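Local coordinates for pilus assembly protein CpaE (Caulobacter crescentus, PDB 4N0P) that probably takes part in pilus assembly, with ATP binding and hydrolysis likely carried by another part of the protein than this receiver-like domain, at residues A[23-29]-A[50-56]; A[86-91]-A[117-123]. All blocks are in the same frame, centred on the assembly; numbering follows the deposited sequence.

Contact 1 of 2, residues A[23-29]-A[50-56]; sequences ITIHAFC and AATIVRD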
loop_
_atom_site.group_PDB
_atom_site.type_symbol
_atom_site.label_atom_id
_atom_site.label_comp_id
_atom_site.label_asym_id
_atom_site.label_seq_id
_atom_site.Cartn_x
_atom_site.Cartn_y
_atom_site.Cartn_z
ATOM N N ILE A 23 5.040 13.028 -1.678
ATOM C CA ILE A 23 5.587 11.718 -1.367
ATOM C C ILE A 23 5.686 10.910 -2.653
ATOM O O ILE A 23 5.102 11.271 -3.681
ATOM C CB ILE A 23 4.689 10.982 -0.314
ATOM C CG1 ILE A 23 3.228 10.782 -0.838
ATOM C CG2 ILE A 23 4.715 11.657 1.076
ATOM C CD1 ILE A 23 2.403 9.809 -0.028
ATOM N N THR A 24 6.431 9.814 -2.585
ATOM C CA THR A 24 6.527 8.847 -3.680
ATOM C C THR A 24 5.826 7.590 -3.208
ATOM O O THR A 24 6.062 7.141 -2.071
ATOM C CB THR A 24 7.979 8.588 -4.090
ATOM O OG1 THR A 24 8.749 8.345 -2.896
ATOM C CG2 THR A 24 8.580 9.757 -4.848
ATOM N N ILE A 25 4.926 7.054 -4.042
ATOM C CA ILE A 25 4.170 5.851 -3.729
ATOM C C ILE A 25 4.457 4.793 -4.782
ATOM O O ILE A 25 4.304 5.087 -5.959
ATOM C CB ILE A 25 2.624 6.104 -3.677
ATOM C CG1 ILE A 25 2.213 7.202 -2.672
ATOM C CG2 ILE A 25 1.858 4.765 -3.438
ATOM C CD1 ILE A 25 0.703 7.674 -2.830
ATOM N N HIS A 26 4.847 3.593 -4.381
ATOM C CA HIS A 26 5.014 2.470 -5.312
ATOM C C HIS A 26 3.966 1.446 -4.963
ATOM O O HIS A 26 3.952 0.967 -3.823
ATOM C CB HIS A 26 6.414 1.840 -5.235
ATOM C CG HIS A 26 7.534 2.697 -5.756
ATOM N ND1 HIS A 26 8.853 2.271 -5.670
ATOM C CD2 HIS A 26 7.496 3.926 -6.327
ATOM C CE1 HIS A 26 9.577 3.264 -6.170
ATOM N NE2 HIS A 26 8.803 4.273 -6.599
ATOM N N ALA A 27 3.062 1.127 -5.912
ATOM C CA ALA A 27 2.036 0.146 -5.624
ATOM C C ALA A 27 2.331 -1.109 -6.452
ATOM O O ALA A 27 2.434 -1.038 -7.665
ATOM C CB ALA A 27 0.647 0.723 -5.954
ATOM N N PHE A 28 2.535 -2.228 -5.800
ATOM C CA PHE A 28 2.782 -3.520 -6.473
ATOM C C PHE A 28 1.532 -4.308 -6.333
ATOM O O PHE A 28 1.298 -4.885 -5.269
ATOM C CB PHE A 28 3.987 -4.262 -5.847
ATOM C CG PHE A 28 5.314 -3.617 -6.136
ATOM C CD1 PHE A 28 5.780 -2.563 -5.357
ATOM C CD2 PHE A 28 6.135 -4.100 -7.150
ATOM C CE1 PHE A 28 7.001 -1.956 -5.638
ATOM C CE2 PHE A 28 7.359 -3.499 -7.419
ATOM C CZ PHE A 28 7.778 -2.421 -6.668
ATOM N N CYS A 29 0.676 -4.267 -7.370
ATOM C CA CYS A 29 -0.637 -4.937 -7.356
ATOM C C CYS A 29 -0.555 -6.329 -7.926
ATOM O O CYS A 29 0.297 -6.622 -8.761
ATOM C CB CYS A 29 -1.679 -4.110 -8.106
ATOM S SG CYS A 29 -1.698 -2.363 -7.639
ATOM N N ALA A 50 1.624 13.674 -5.001
ATOM C CA ALA A 50 2.164 12.327 -4.812
ATOM C C ALA A 50 2.562 11.743 -6.151
ATOM O O ALA A 50 1.766 11.749 -7.099
ATOM C CB ALA A 50 1.166 11.420 -4.125
ATOM N N ALA A 51 3.787 11.263 -6.256
ATOM C CA ALA A 51 4.206 10.586 -7.485
ATOM C C ALA A 51 3.863 9.116 -7.274
ATOM O O ALA A 51 4.501 8.475 -6.440
ATOM C CB ALA A 51 5.704 10.796 -7.713
ATOM N N THR A 52 2.810 8.602 -7.938
ATOM C CA THR A 52 2.375 7.214 -7.720
ATOM C C THR A 52 2.693 6.350 -8.924
ATOM O O THR A 52 2.250 6.674 -10.028
ATOM C CB THR A 52 0.839 7.158 -7.439
ATOM O OG1 THR A 52 0.494 8.056 -6.382
ATOM C CG2 THR A 52 0.335 5.730 -7.131
ATOM N N ILE A 53 3.412 5.255 -8.712
ATOM C CA ILE A 53 3.775 4.309 -9.771
ATOM C C ILE A 53 3.138 2.981 -9.453
ATOM O O ILE A 53 3.382 2.403 -8.388
ATOM C CB ILE A 53 5.320 4.156 -9.909
ATOM C CG1 ILE A 53 6.024 5.505 -10.162
ATOM C CG2 ILE A 53 5.650 3.168 -11.054
ATOM C CD1 ILE A 53 7.498 5.428 -9.761
ATOM N N VAL A 54 2.312 2.476 -10.401
ATOM C CA VAL A 54 1.667 1.191 -10.216
ATOM C C VAL A 54 2.504 0.113 -10.990
ATOM O O VAL A 54 2.901 0.329 -12.150
ATOM C CB VAL A 54 0.167 1.296 -10.611
ATOM C CG1 VAL A 54 -0.555 -0.024 -10.411
ATOM C CG2 VAL A 54 -0.514 2.376 -9.780
ATOM N N ARG A 55 2.915 -0.945 -10.283
ATOM C CA ARG A 55 3.721 -2.024 -10.870
ATOM C C ARG A 55 2.999 -3.367 -10.711
ATOM O O ARG A 55 2.094 -3.497 -9.885
ATOM C CB ARG A 55 5.143 -2.065 -10.286
ATOM C CG ARG A 55 5.985 -0.879 -10.743
ATOM C CD ARG A 55 7.353 -0.906 -10.132
ATOM N NE ARG A 55 8.179 0.130 -10.732
ATOM C CZ ARG A 55 8.582 1.223 -10.107
ATOM N NH1 ARG A 55 8.251 1.431 -8.838
ATOM N NH2 ARG A 55 9.310 2.125 -10.746
ATOM N N ASP A 56 3.386 -4.361 -11.539
ATOM C CA ASP A 56 2.758 -5.681 -11.493
ATOM C C ASP A 56 3.641 -6.645 -10.722
ATOM O O ASP A 56 4.788 -6.318 -10.405
ATOM C CB ASP A 56 2.498 -6.207 -12.928
ATOM C CG ASP A 56 3.739 -6.377 -13.796
ATOM O OD1 ASP A 56 4.727 -5.639 -13.576
ATOM O OD2 ASP A 56 3.701 -7.218 -14.730
#

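Contact 2 of 2, residues A[86-91]-A[117-123]; sequences LLHLLD and ELMRRGV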
loop_
_atom_site.group_PDB
_atom_site.type_symbol
_atom_site.label_atom_id
_atom_site.label_comp_id
_atom_site.label_asym_id
_atom_site.label_seq_id
_atom_site.Cartn_x
_atom_site.Cartn_y
_atom_site.Cartn_z
ATOM N N LEU A 86 1.755 -14.244 2.527
ATOM C CA LEU A 86 1.800 -12.790 2.721
ATOM C C LEU A 86 2.723 -12.457 3.904
ATOM O O LEU A 86 3.631 -11.639 3.770
ATOM C CB LEU A 86 0.363 -12.222 2.938
ATOM C CG LEU A 86 0.255 -10.781 3.489
ATOM C CD1 LEU A 86 0.773 -9.800 2.507
ATOM C CD2 LEU A 86 -1.182 -10.420 3.799
ATOM N N LEU A 87 2.528 -13.114 5.042
ATOM C CA LEU A 87 3.350 -12.807 6.212
ATOM C C LEU A 87 4.820 -13.140 6.006
ATOM O O LEU A 87 5.674 -12.314 6.342
ATOM C CB LEU A 87 2.784 -13.492 7.454
ATOM C CG LEU A 87 1.426 -12.939 7.839
ATOM C CD1 LEU A 87 0.671 -13.899 8.742
ATOM C CD2 LEU A 87 1.545 -11.540 8.403
ATOM N N HIS A 88 5.123 -14.287 5.380
ATOM C CA HIS A 88 6.510 -14.656 5.094
ATOM C C HIS A 88 7.190 -13.618 4.163
ATOM O O HIS A 88 8.327 -13.193 4.391
ATOM C CB HIS A 88 6.554 -16.061 4.464
ATOM C CG HIS A 88 7.916 -16.453 3.980
ATOM N ND1 HIS A 88 8.932 -16.784 4.867
ATOM C CD2 HIS A 88 8.392 -16.548 2.714
ATOM C CE1 HIS A 88 9.993 -17.052 4.116
ATOM N NE2 HIS A 88 9.717 -16.929 2.813
ATOM N N LEU A 89 6.470 -13.189 3.128
ATOM C CA LEU A 89 7.005 -12.210 2.187
ATOM C C LEU A 89 7.158 -10.840 2.838
ATOM O O LEU A 89 8.091 -10.119 2.492
ATOM C CB LEU A 89 6.127 -12.127 0.942
ATOM C CG LEU A 89 6.187 -13.325 -0.022
ATOM C CD1 LEU A 89 4.996 -13.326 -0.938
ATOM C CD2 LEU A 89 7.435 -13.308 -0.835
ATOM N N LEU A 90 6.288 -10.496 3.811
ATOM C CA LEU A 90 6.414 -9.212 4.528
ATOM C C LEU A 90 7.687 -9.188 5.382
ATOM O O LEU A 90 8.331 -8.138 5.484
ATOM C CB LEU A 90 5.177 -8.889 5.375
ATOM C CG LEU A 90 3.953 -8.413 4.593
ATOM C CD1 LEU A 90 2.761 -8.357 5.474
ATOM C CD2 LEU A 90 4.165 -7.040 3.971
ATOM N N ASP A 91 8.082 -10.353 5.937
ATOM C CA ASP A 91 9.346 -10.497 6.682
ATOM C C ASP A 91 10.533 -10.185 5.736
ATOM O O ASP A 91 11.429 -9.417 6.087
ATOM C CB ASP A 91 9.470 -11.928 7.270
ATOM C CG ASP A 91 8.575 -12.291 8.457
ATOM O OD1 ASP A 91 8.136 -11.366 9.185
ATOM O OD2 ASP A 91 8.336 -13.501 8.671
ATOM N N GLU A 117 -2.095 -9.309 13.256
ATOM C CA GLU A 117 -0.716 -9.706 12.998
ATOM C C GLU A 117 -0.005 -8.627 12.170
ATOM O O GLU A 117 1.120 -8.256 12.503
ATOM C CB GLU A 117 -0.689 -11.067 12.288
ATOM C CG GLU A 117 0.698 -11.667 12.101
ATOM C CD GLU A 117 1.637 -11.726 13.294
ATOM O OE1 GLU A 117 1.166 -11.900 14.443
ATOM O OE2 GLU A 117 2.863 -11.607 13.069
ATOM N N LEU A 118 -0.670 -8.117 11.116
ATOM C CA LEU A 118 -0.095 -7.061 10.268
ATOM C C LEU A 118 0.206 -5.807 11.094
ATOM O O LEU A 118 1.296 -5.246 10.974
ATOM C CB LEU A 118 -1.059 -6.700 9.088
ATOM C CG LEU A 118 -1.278 -7.786 8.021
ATOM C CD1 LEU A 118 -2.277 -7.333 6.968
ATOM C CD2 LEU A 118 0.042 -8.242 7.404
ATOM N N MET A 119 -0.735 -5.396 11.963
ATOM C CA MET A 119 -0.571 -4.197 12.796
ATOM C C MET A 119 0.597 -4.390 13.772
ATOM O O MET A 119 1.401 -3.478 13.936
ATOM C CB MET A 119 -1.866 -3.862 13.548
ATOM C CG MET A 119 -2.999 -3.384 12.656
ATOM S SD MET A 119 -2.643 -1.996 11.491
ATOM C CE MET A 119 -2.402 -2.895 9.966
ATOM N N ARG A 120 0.731 -5.598 14.352
ATOM C CA ARG A 120 1.828 -5.947 15.257
ATOM C C ARG A 120 3.194 -5.864 14.535
ATOM O O ARG A 120 4.191 -5.468 15.163
ATOM C CB ARG A 120 1.627 -7.354 15.826
ATOM C CG ARG A 120 2.421 -7.622 17.089
ATOM C CD ARG A 120 2.284 -9.072 17.538
ATOM N NE ARG A 120 2.820 -10.025 16.552
ATOM C CZ ARG A 120 4.095 -10.401 16.483
ATOM N NH1 ARG A 120 4.986 -9.918 17.340
ATOM N NH2 ARG A 120 4.488 -11.261 15.554
ATOM N N ARG A 121 3.232 -6.224 13.231
ATOM C CA ARG A 121 4.452 -6.177 12.423
ATOM C C ARG A 121 4.820 -4.753 11.973
ATOM O O ARG A 121 5.888 -4.560 11.373
ATOM C CB ARG A 121 4.320 -7.078 11.197
ATOM C CG ARG A 121 4.158 -8.514 11.590
ATOM C CD ARG A 121 4.738 -9.429 10.572
ATOM N NE ARG A 121 4.555 -10.808 11.008
ATOM C CZ ARG A 121 4.899 -11.871 10.297
ATOM N NH1 ARG A 121 5.449 -11.727 9.102
ATOM N NH2 ARG A 121 4.688 -13.088 10.774
ATOM N N GLY A 122 3.959 -3.772 12.249
ATOM C CA GLY A 122 4.236 -2.390 11.875
ATOM C C GLY A 122 3.678 -1.950 10.537
ATOM O O GLY A 122 4.005 -0.857 10.076
ATOM N N VAL A 123 2.815 -2.785 9.906
ATOM C CA VAL A 123 2.103 -2.413 8.674
ATOM C C VAL A 123 1.201 -1.223 9.040
ATOM O O VAL A 123 0.520 -1.259 10.073
ATOM C CB VAL A 123 1.326 -3.615 8.068
ATOM C CG1 VAL A 123 0.343 -3.165 6.989
ATOM C CG2 VAL A 123 2.291 -4.686 7.527
#

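Contact 1 of 2, residues A[23-29]-A[50-56]
Arg55 sets NH1 over the centre of one face of the His26 imidazole, 3.3 Å above the ring plane, while its own guanidinium stands nearly upright to that ring (83° between planes), has His26 CG at its edge, in plane, and rests one face on Ile53 CG2. Arg55 CB makes an off-centre CH-pi contact with the Phe28 ring, 4.2 Å from the centroid; Asp56 O lies at the edge of that ring. This is one border of the parallel sheet of a receiver-like fold: strands 24-28 and 51-55 are the two ends of a beta-alpha-beta crossover through helix 32-42. Extended from CG to NE, the Arg55 chain rises from the sheet past Phe28 and leans back over His26. His26 ND1 is hydrogen-bonded to Tyr66 OH, which ties down the imidazole, and the Phe28 ring meets Tyr65 edge-to-face. Six backbone hydrogen bonds zip the strands, the shortest from Arg55 N to Ala27 O at 2.7 Å. On the other face Ile25, Ala27, Thr52 and Val54 line up, Val54 reaching helix 32-42 at Ile38. With Thr52 OG1 anti to its carbonyl carbon (chi1 -53°), the hydroxyl oxygen sits 3.6 Å from Ile25 CD1.

Contact 2 of 2, residues A[86-91]-A[117-123]
Asp91 and Arg121 cross at about a right angle, yet their carboxylate and guanidinium planes lie only 12° apart, and OD1 of Asp91 forms a salt bridge with NH1 of Arg121 at 2.7 Å. The same NH1 also reaches back to Leu87 O at 2.8 Å, a weak, strongly bent bond. Leu87 turns its side chain over the guanidinium, with CD2 3.8 Å above the plane and over its centre; an apolar methyl thus lids one face. Glu117 OE2 lies at the edge in the guanidinium plane, accepting from Arg121 NE at 2.8 Å with its anti lone pair and from Arg120 NH2 with its syn one; Arg120 grips the carboxylate side-on. The bend of Glu117 at chi2 (49°) curls its carboxylate toward both arginines. In the receiver-like alpha/beta fold this joins helices 83-94 and 112-120, which precede and follow strand 102-107 in the chain and pack side by side on one face of the sheet. The second helix closes in a Schellman motif, Gly122 taking positive phi and Val123 N bonding to Leu118 O. Inward from the charges, Leu90 and Leu118 meet at about a right angle, CD1 of Leu90 against CD2 of Leu118 at a tight 3.3 Å. Leu118 CD2 also packs on Leu87 CD2 at 3.8 Å, and Leu90 CD1 touches CG2 of Val123, which itself packs on Val105 of strand 102-107.

The two contacts lie on opposite sides of the domain's centre, about 20 Å apart between their centres, and share no strand or helix. Contact 1 builds the sheet itself at one border, where outermost strand 51-55 joins 24-28; contact 2 pairs two helices beside strand 102-107, farther from the chain's centre. Both are partly buried. In contact 1 the backbone supplies the regular bonding and one sheet face packs toward helix 32-42, whereas contact 2 depends mainly on side chains, leucines within and a charged network at the outer side. Each uses an arginine differently: Arg55 lies along aromatic neighbours, Arg121 bridges carboxylates from both helical segments.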